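Local coordinates for sugar ABC transporter substrate-binding protein (Treponema pallidum subsp. pallidum, PDB 5U2P) that probably captures a still unidentified ligand, perhaps a sugar, in the periplasm and passes it to an ABC transporter for uptake, at residues D116-P121 with G343-R348; P132-V137 with S336-H341; G302-Q307 with G370-A375. All coordinates share one frame; numbering follows the deposited sequence.

Contact 1 of 3, residues D116-P121 with G343-R348; sequences DLLIPP and GLPAFR
Leu117 and Phe347 run alongside each other in the same direction, and the leucine's CD2 rests over one face of the ring. The evidence for a CH-pi contact is direct: Leu117 CD2 is 3.6 Å from the Phe347 ring centroid, 23° off the normal. Asp116 takes the same ring at its edge, with CB 3.6 Å from Phe347 CD1. Leu118 instead straddles the partner chain: the branch at its CG sends CD1 to Pro345 CG and CD2 over a face of the Arg348 guanidinium. The backbones form a single bridge. Arg348 N donates to Asp116 O over 2.8 Å, nearly straight at 175°, and Leu118 N donates to Ala346 O at 3.0 Å. Water 2 accepts from Ile119 N and probably donates to Ala346 O. Arg348 bends at chi3 (-60°), and NH2 reaches water 1, which probably donates to Leu118 O; NH1 donates to Glu368 O and NH2 to Pro115 O. Two loops of the solute-binding fold are thus joined by main-chain bonds between apolar layers, while the carbonyls of Glu368 and Pro115, together with water 1, probably hold a charged guanidinium in place.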
loop_
_atom_site.group_PDB
_atom_site.type_symbol
_atom_site.label_atom_id
_atom_site.label_comp_id
_atom_site.label_asym_id
_atom_site.label_seq_id
_atom_site.Cartn_x
_atom_site.Cartn_y
_atom_site.Cartn_z
ATOM N N ASP A 116 -15.346 11.794 3.129
ATOM C CA ASP A 116 -15.090 11.093 4.384
ATOM C C ASP A 116 -14.015 10.007 4.217
ATOM O O ASP A 116 -13.501 9.470 5.197
ATOM C CB ASP A 116 -16.373 10.464 4.912
ATOM C CG ASP A 116 -17.395 11.492 5.364
ATOM O OD1 ASP A 116 -16.991 12.579 5.836
ATOM O OD2 ASP A 116 -18.605 11.192 5.255
ATOM N N LEU A 117 -13.664 9.687 2.978
ATOM C CA LEU A 117 -12.595 8.722 2.738
ATOM C C LEU A 117 -11.229 9.262 3.145
ATOM O O LEU A 117 -10.921 10.429 2.905
ATOM C CB LEU A 117 -12.548 8.339 1.264
ATOM C CG LEU A 117 -13.759 7.577 0.727
ATOM C CD1 LEU A 117 -13.664 7.497 -0.779
ATOM C CD2 LEU A 117 -13.837 6.202 1.348
ATOM N N LEU A 118 -10.389 8.396 3.710
ATOM C CA LEU A 118 -9.044 8.799 4.080
ATOM C C LEU A 118 -8.160 8.934 2.844
ATOM O O LEU A 118 -7.455 9.935 2.681
ATOM C CB LEU A 118 -8.445 7.796 5.065
ATOM C CG LEU A 118 -9.179 7.723 6.411
ATOM C CD1 LEU A 118 -8.683 6.578 7.279
ATOM C CD2 LEU A 118 -9.080 9.032 7.172
ATOM N N ILE A 119 -8.179 7.907 2.000
ATOM C CA ILE A 119 -7.366 7.855 0.783
ATOM C C ILE A 119 -8.269 7.412 -0.374
ATOM O O ILE A 119 -8.366 6.212 -0.666
ATOM C CB ILE A 119 -6.173 6.872 0.904
ATOM C CG1 ILE A 119 -5.432 7.034 2.231
ATOM C CG2 ILE A 119 -5.230 7.062 -0.289
ATOM C CD1 ILE A 119 -4.440 5.907 2.513
ATOM N N PRO A 120 -8.984 8.361 -0.993
ATOM C CA PRO A 120 -9.954 7.924 -2.005
ATOM C C PRO A 120 -9.283 7.112 -3.114
ATOM O O PRO A 120 -8.264 7.545 -3.658
ATOM C CB PRO A 120 -10.529 9.242 -2.546
ATOM C CG PRO A 120 -10.246 10.257 -1.508
ATOM C CD PRO A 120 -9.001 9.820 -0.792
ATOM N N PRO A 121 -9.817 5.923 -3.419
ATOM C CA PRO A 121 -9.333 5.187 -4.588
ATOM C C PRO A 121 -9.547 5.976 -5.859
ATOM O O PRO A 121 -10.586 6.634 -6.005
ATOM C CB PRO A 121 -10.190 3.923 -4.600
ATOM C CG PRO A 121 -10.823 3.866 -3.248
ATOM C CD PRO A 121 -10.949 5.241 -2.781
ATOM N N GLY A 343 -7.615 -4.346 9.671
ATOM C CA GLY A 343 -6.870 -3.454 8.804
ATOM C C GLY A 343 -7.190 -2.007 9.092
ATOM O O GLY A 343 -7.939 -1.686 10.022
ATOM N N LEU A 344 -6.584 -1.130 8.303
ATOM C CA LEU A 344 -6.753 0.296 8.468
ATOM C C LEU A 344 -8.151 0.713 7.997
ATOM O O LEU A 344 -8.676 0.160 7.027
ATOM C CB LEU A 344 -5.652 1.049 7.701
ATOM C CG LEU A 344 -4.234 0.854 8.267
ATOM C CD1 LEU A 344 -3.203 1.422 7.296
ATOM C CD2 LEU A 344 -4.092 1.502 9.630
ATOM N N PRO A 345 -8.765 1.687 8.687
ATOM C CA PRO A 345 -10.110 2.115 8.296
ATOM C C PRO A 345 -10.134 2.754 6.910
ATOM O O PRO A 345 -9.109 3.235 6.409
ATOM C CB PRO A 345 -10.486 3.136 9.381
ATOM C CG PRO A 345 -9.181 3.688 9.836
ATOM C CD PRO A 345 -8.228 2.518 9.785
ATOM N N ALA A 346 -11.310 2.774 6.302
ATOM C CA ALA A 346 -11.489 3.410 4.992
ATOM C C ALA A 346 -11.958 4.851 5.149
ATOM O O ALA A 346 -11.664 5.717 4.315
ATOM C CB ALA A 346 -12.486 2.631 4.163
ATOM N N PHE A 347 -12.694 5.088 6.230
ATOM C CA PHE A 347 -13.308 6.378 6.503
ATOM C C PHE A 347 -12.788 7.055 7.777
ATOM O O PHE A 347 -12.334 6.410 8.728
ATOM C CB PHE A 347 -14.836 6.221 6.601
ATOM C CG PHE A 347 -15.503 5.893 5.287
ATOM C CD1 PHE A 347 -16.010 6.899 4.480
ATOM C CD2 PHE A 347 -15.619 4.577 4.865
ATOM C CE1 PHE A 347 -16.616 6.598 3.275
ATOM C CE2 PHE A 347 -16.222 4.269 3.666
ATOM C CZ PHE A 347 -16.724 5.284 2.864
ATOM N N ARG A 348 -12.857 8.380 7.744
ATOM C CA ARG A 348 -12.651 9.245 8.904
ATOM C C ARG A 348 -13.528 8.857 10.100
ATOM O O ARG A 348 -14.701 8.526 9.933
ATOM C CB ARG A 348 -12.977 10.685 8.503
ATOM C CG ARG A 348 -12.036 11.747 8.993
ATOM C CD ARG A 348 -12.342 13.071 8.287
ATOM N NE ARG A 348 -12.194 12.964 6.835
ATOM C CZ ARG A 348 -11.023 12.874 6.216
ATOM N NH1 ARG A 348 -9.907 12.876 6.930
ATOM N NH2 ARG A 348 -10.962 12.785 4.892
HETATM O O HOH W 1 -8.225 12.482 3.425
HETATM O O HOH W 2 -9.904 5.524 2.107
#

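Contact 2 of 3, residues P132-V137 with S336-H341; sequences PLNCAV and SFFEEH
No backbone bond joins 132-137 to 336-341; the closest CA atoms, those of Leu133 and His341, are 8.5 Å apart, and side chains span the gap. Segment 132-137 is the irregular link from strand 131-132 to strand 138-145, whereas 336-341 starts on the last residues of helix 331-337 and runs on into the turn that follows, where Phe337 O accepts from both Glu340 N and His341 N. This turn brings His341 CB over one face of the Phe337 ring, 3.6 Å from its plane and above its centre. The first torsion of His341 sets the imidazole opposite its own backbone N and extends it toward Asn134. There His341 NE2 donates to Asn134 OD1 over 2.9 Å at 164°. The acceptor sits at the imidazole edge, only 8° from the ring plane, and the amide and ring planes are 32° apart. Asn134 ND2 faces the edge of Phe338 and donates to the carbonyls of Lys342 and Leu344. Leu133 supplies the apolar part, its CD2 4.2 Å from Phe337 CE2, and its carbonyl oxygen lies 3.2 Å from Phe338 CZ. With OD1 accepting and ND2 donating, the amide's orientation is fixed, and the bond requires a proton on NE2. The chemistry therefore ties the inter-strand link to the helix end through one polar pair set among aromatic rings.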
loop_
_atom_site.group_PDB
_atom_site.type_symbol
_atom_site.label_atom_id
_atom_site.label_comp_id
_atom_site.label_asym_id
_atom_site.label_seq_id
_atom_site.Cartn_x
_atom_site.Cartn_y
_atom_site.Cartn_z
ATOM N N PRO A 132 -14.418 1.562 -0.766
ATOM C CA PRO A 132 -13.342 0.703 -0.273
ATOM C C PRO A 132 -13.591 0.193 1.126
ATOM O O PRO A 132 -14.229 0.891 1.907
ATOM C CB PRO A 132 -12.134 1.628 -0.281
ATOM C CG PRO A 132 -12.706 2.950 -0.046
ATOM C CD PRO A 132 -14.046 2.984 -0.680
ATOM N N LEU A 133 -13.096 -1.007 1.417
ATOM C CA LEU A 133 -13.218 -1.600 2.749
ATOM C C LEU A 133 -12.063 -1.246 3.687
ATOM O O LEU A 133 -12.155 -1.475 4.901
ATOM C CB LEU A 133 -13.320 -3.114 2.615
ATOM C CG LEU A 133 -14.446 -3.595 1.706
ATOM C CD1 LEU A 133 -14.494 -5.116 1.697
ATOM C CD2 LEU A 133 -15.793 -2.999 2.107
ATOM N N ASN A 134 -10.987 -0.695 3.124
ATOM C CA ASN A 134 -9.809 -0.219 3.860
ATOM C C ASN A 134 -9.193 0.948 3.092
ATOM O O ASN A 134 -9.360 1.010 1.870
ATOM C CB ASN A 134 -8.746 -1.324 4.011
ATOM C CG ASN A 134 -9.256 -2.548 4.765
ATOM O OD1 ASN A 134 -9.715 -3.521 4.172
ATOM N ND2 ASN A 134 -9.135 -2.511 6.091
ATOM N N CYS A 135 -8.438 1.835 3.747
ATOM C CA CYS A 135 -7.780 2.903 3.009
ATOM C C CYS A 135 -6.510 2.405 2.320
ATOM O O CYS A 135 -6.119 2.912 1.260
ATOM C CB CYS A 135 -7.456 4.104 3.912
ATOM S SG CYS A 135 -6.188 3.821 5.233
ATOM N N ALA A 136 -5.900 1.375 2.898
ATOM C CA ALA A 136 -4.619 0.866 2.435
ATOM C C ALA A 136 -4.377 -0.490 3.043
ATOM O O ALA A 136 -4.887 -0.779 4.129
ATOM C CB ALA A 136 -3.496 1.825 2.797
ATOM N N VAL A 137 -3.623 -1.324 2.335
ATOM C CA VAL A 137 -3.194 -2.629 2.841
ATOM C C VAL A 137 -1.965 -2.494 3.745
ATOM O O VAL A 137 -1.845 -3.145 4.797
ATOM C CB VAL A 137 -2.857 -3.600 1.684
ATOM C CG1 VAL A 137 -2.261 -4.896 2.227
ATOM C CG2 VAL A 137 -4.107 -3.895 0.875
ATOM N N SER A 336 -19.561 -0.469 13.242
ATOM C CA SER A 336 -19.979 -1.854 13.376
ATOM C C SER A 336 -19.081 -2.788 12.576
ATOM O O SER A 336 -18.600 -3.804 13.081
ATOM C CB SER A 336 -21.435 -1.992 12.931
ATOM O OG SER A 336 -21.861 -3.338 12.973
ATOM N N PHE A 337 -18.817 -2.425 11.329
ATOM C CA PHE A 337 -17.991 -3.233 10.453
ATOM C C PHE A 337 -16.595 -3.494 11.016
ATOM O O PHE A 337 -16.076 -4.609 10.926
ATOM C CB PHE A 337 -17.920 -2.526 9.085
ATOM C CG PHE A 337 -17.173 -3.282 8.020
ATOM C CD1 PHE A 337 -17.479 -4.596 7.732
ATOM C CD2 PHE A 337 -16.195 -2.647 7.264
ATOM C CE1 PHE A 337 -16.810 -5.277 6.737
ATOM C CE2 PHE A 337 -15.511 -3.328 6.263
ATOM C CZ PHE A 337 -15.821 -4.642 5.999
ATOM N N PHE A 338 -15.967 -2.461 11.574
ATOM C CA PHE A 338 -14.593 -2.576 12.019
ATOM C C PHE A 338 -14.466 -3.134 13.435
ATOM O O PHE A 338 -13.361 -3.193 13.979
ATOM C CB PHE A 338 -13.887 -1.226 11.906
ATOM C CG PHE A 338 -13.253 -1.019 10.547
ATOM C CD1 PHE A 338 -13.972 -0.450 9.510
ATOM C CD2 PHE A 338 -11.979 -1.487 10.291
ATOM C CE1 PHE A 338 -13.404 -0.307 8.252
ATOM C CE2 PHE A 338 -11.405 -1.353 9.032
ATOM C CZ PHE A 338 -12.124 -0.756 8.011
ATOM N N GLU A 339 -15.583 -3.567 14.014
ATOM C CA GLU A 339 -15.515 -4.409 15.211
ATOM C C GLU A 339 -15.097 -5.828 14.807
ATOM O O GLU A 339 -14.656 -6.614 15.641
ATOM C CB GLU A 339 -16.852 -4.417 15.948
ATOM C CG GLU A 339 -17.141 -3.099 16.652
ATOM C CD GLU A 339 -18.495 -3.080 17.327
ATOM O OE1 GLU A 339 -19.180 -4.123 17.308
ATOM O OE2 GLU A 339 -18.873 -2.023 17.876
ATOM N N GLU A 340 -15.218 -6.126 13.514
ATOM C CA GLU A 340 -14.855 -7.422 12.950
ATOM C C GLU A 340 -13.772 -7.326 11.879
ATOM O O GLU A 340 -12.859 -8.141 11.818
ATOM C CB GLU A 340 -16.092 -8.080 12.346
ATOM C CG GLU A 340 -17.244 -8.213 13.316
ATOM C CD GLU A 340 -18.213 -9.299 12.907
ATOM O OE1 GLU A 340 -19.281 -8.962 12.353
ATOM O OE2 GLU A 340 -17.902 -10.488 13.138
ATOM N N HIS A 341 -13.888 -6.334 11.011
ATOM C CA HIS A 341 -12.989 -6.237 9.875
ATOM C C HIS A 341 -11.626 -5.732 10.314
ATOM O O HIS A 341 -11.532 -4.753 11.053
ATOM C CB HIS A 341 -13.595 -5.315 8.813
ATOM C CG HIS A 341 -12.867 -5.340 7.505
ATOM N ND1 HIS A 341 -12.848 -6.445 6.685
ATOM C CD2 HIS A 341 -12.127 -4.393 6.880
ATOM C CE1 HIS A 341 -12.123 -6.184 5.612
ATOM N NE2 HIS A 341 -11.676 -4.943 5.704
#

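Contact 3 of 3, residues G302-Q307 with G370-A375; sequences GSLEVQ and GKVIQA
Gly302 and Gln374 form a parallel beta bridge where strand 372-374 joins strand 300-303 in the mixed sheet of this solute-binding fold. Two main-chain bonds flank Gln374: Gly302 N donates to Ile373 O at 3.2 Å, a bent bond of 139°, and Ala375 N donates to Gly302 O at 2.9 Å with the donor in the carbonyl plane. The same Gly302 oxygen also receives a CA-H contact from Gln374. Beyond the bridge the paths part, with the touching parts running 81° apart, and the Gln374 side chain takes over the pairing. Its CG stands opposite the backbone N, and the extended chain carries the amide past Leu304, with the Leu304 side chain running antiparallel to it. Both ends of that amide are used. Gln374 OE1 accepts from Leu304 N at 2.8 Å, with the donor tilted out of the carbonyl plane, and Gln374 NE2 donates to Glu305 OE2. Because one end accepts and the other donates, the amide's flip is decided. The turn has its own internal bond as well: Ser303 OG accepts from Glu305 N in an ST turn, and Glu305 is the centre of an inverse gamma turn. Apolar cover comes from Leu304, whose CD2 lies 4.1 Å from Val372 CG1. The Ser303 backbone is bonded to Val137 and Ser138, which ties strand 300-303 to 138-145. At the carboxylate, Glu305 OE2 receives Gln374 NE2 through its anti lone pair, 2.9 Å away and at 163°.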
loop_
_atom_site.group_PDB
_atom_site.type_symbol
_atom_site.label_atom_id
_atom_site.label_comp_id
_atom_site.label_asym_id
_atom_site.label_seq_id
_atom_site.Cartn_x
_atom_site.Cartn_y
_atom_site.Cartn_z
ATOM N N GLY A 302 2.748 3.161 -0.085
ATOM C CA GLY A 302 2.302 1.885 0.448
ATOM C C GLY A 302 1.586 1.072 -0.598
ATOM O O GLY A 302 1.712 1.327 -1.800
ATOM N N SER A 303 0.842 0.080 -0.136
ATOM C CA SER A 303 -0.058 -0.656 -0.986
ATOM C C SER A 303 -1.484 -0.182 -0.788
ATOM O O SER A 303 -2.002 -0.221 0.332
ATOM C CB SER A 303 -0.024 -2.142 -0.712
ATOM O OG SER A 303 -1.017 -2.753 -1.526
ATOM N N LEU A 304 -2.091 0.253 -1.883
ATOM C CA LEU A 304 -3.504 0.641 -1.918
ATOM C C LEU A 304 -4.328 -0.427 -2.635
ATOM O O LEU A 304 -5.444 -0.163 -3.105
ATOM C CB LEU A 304 -3.659 2.019 -2.578
ATOM C CG LEU A 304 -2.772 3.143 -2.010
ATOM C CD1 LEU A 304 -3.005 4.483 -2.724
ATOM C CD2 LEU A 304 -2.987 3.301 -0.502
ATOM N N GLU A 305 -3.794 -1.642 -2.678
ATOM C CA GLU A 305 -4.465 -2.770 -3.307
ATOM C C GLU A 305 -5.528 -3.330 -2.371
ATOM O O GLU A 305 -5.415 -4.451 -1.888
ATOM C CB GLU A 305 -3.455 -3.856 -3.685
ATOM C CG GLU A 305 -2.404 -3.387 -4.731
ATOM C CD GLU A 305 -2.872 -3.525 -6.158
ATOM O OE1 GLU A 305 -3.819 -4.306 -6.396
ATOM O OE2 GLU A 305 -2.307 -2.841 -7.043
ATOM N N VAL A 306 -6.549 -2.521 -2.131
ATOM C CA VAL A 306 -7.646 -2.849 -1.237
ATOM C C VAL A 306 -8.856 -3.369 -2.006
ATOM O O VAL A 306 -8.930 -3.254 -3.227
ATOM C CB VAL A 306 -8.052 -1.621 -0.396
ATOM C CG1 VAL A 306 -6.841 -1.087 0.431
ATOM C CG2 VAL A 306 -8.655 -0.510 -1.262
ATOM N N GLN A 307 -9.784 -3.984 -1.281
ATOM C CA GLN A 307 -11.028 -4.427 -1.878
ATOM C C GLN A 307 -12.072 -3.322 -1.815
ATOM O O GLN A 307 -12.021 -2.446 -0.946
ATOM C CB GLN A 307 -11.536 -5.691 -1.181
ATOM C CG GLN A 307 -10.606 -6.900 -1.360
ATOM C CD GLN A 307 -10.177 -7.134 -2.820
ATOM O OE1 GLN A 307 -8.997 -6.991 -3.178
ATOM N NE2 GLN A 307 -11.134 -7.501 -3.660
ATOM N N GLY A 370 -4.954 11.960 3.396
ATOM C CA GLY A 370 -4.890 11.336 2.088
ATOM C C GLY A 370 -3.555 11.460 1.376
ATOM O O GLY A 370 -3.477 11.206 0.164
ATOM N N LYS A 371 -2.509 11.795 2.138
ATOM C CA LYS A 371 -1.166 11.973 1.601
ATOM C C LYS A 371 -0.451 10.632 1.488
ATOM O O LYS A 371 0.568 10.408 2.140
ATOM C CB LYS A 371 -0.360 12.932 2.485
ATOM C CG LYS A 371 -0.834 14.388 2.446
ATOM C CD LYS A 371 -0.096 15.212 3.505
ATOM C CE LYS A 371 -0.321 16.701 3.336
ATOM N NZ LYS A 371 -1.754 17.040 3.418
ATOM N N VAL A 372 -0.990 9.757 0.646
ATOM C CA VAL A 372 -0.440 8.413 0.426
ATOM C C VAL A 372 -0.655 8.035 -1.040
ATOM O O VAL A 372 -1.756 8.219 -1.560
ATOM C CB VAL A 372 -1.125 7.332 1.319
ATOM C CG1 VAL A 372 -0.423 5.983 1.167
ATOM C CG2 VAL A 372 -1.205 7.774 2.787
ATOM N N ILE A 373 0.375 7.504 -1.693
ATOM C CA ILE A 373 0.276 6.991 -3.045
ATOM C C ILE A 373 0.836 5.595 -3.109
ATOM O O ILE A 373 1.595 5.185 -2.232
ATOM C CB ILE A 373 0.994 7.903 -4.056
ATOM C CG1 ILE A 373 2.486 8.057 -3.714
ATOM C CG2 ILE A 373 0.300 9.236 -4.056
ATOM C CD1 ILE A 373 3.270 8.889 -4.787
ATOM N N GLN A 374 0.422 4.836 -4.113
ATOM C CA GLN A 374 0.855 3.450 -4.204
ATOM C C GLN A 374 2.291 3.305 -4.718
ATOM O O GLN A 374 2.639 3.767 -5.827
ATOM C CB GLN A 374 -0.088 2.644 -5.094
ATOM C CG GLN A 374 0.351 1.183 -5.194
ATOM C CD GLN A 374 -0.774 0.218 -5.437
ATOM O OE1 GLN A 374 -1.714 0.120 -4.639
ATOM N NE2 GLN A 374 -0.680 -0.523 -6.538
ATOM N N ALA A 375 3.115 2.639 -3.912
ATOM C CA ALA A 375 4.477 2.310 -4.290
ATOM C C ALA A 375 4.513 1.371 -5.485
ATOM O O ALA A 375 3.696 0.460 -5.601
ATOM C CB ALA A 375 5.231 1.673 -3.108
#

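Overall arrangement
Along the chain the first segments come in the order 116-121, 132-137 and 302-307, then 336-341, 343-348 and 370-375. Contact 2 is therefore nested within contact 1, while contact 3 crosses both. Centres of contacts 1 and 2 are about 9 Å apart, 1 and 3 about 10 Å, and 2 and 3 about 14 Å. Contact 3 lies nearest the chain's centre, about 4 Å from it. Segments 132-137 and 302-307 each run from one of the two mixed sheets to the other and are joined by backbone bonds, Val137 to Ser303 and Leu133 to Gln307. Ile119 packs on Val372 and Leu304, connecting contacts 1 and 3. The contacts cluster beside the chain crossings between the two sheets, consistent with the two-lobed architecture of periplasmic binding proteins.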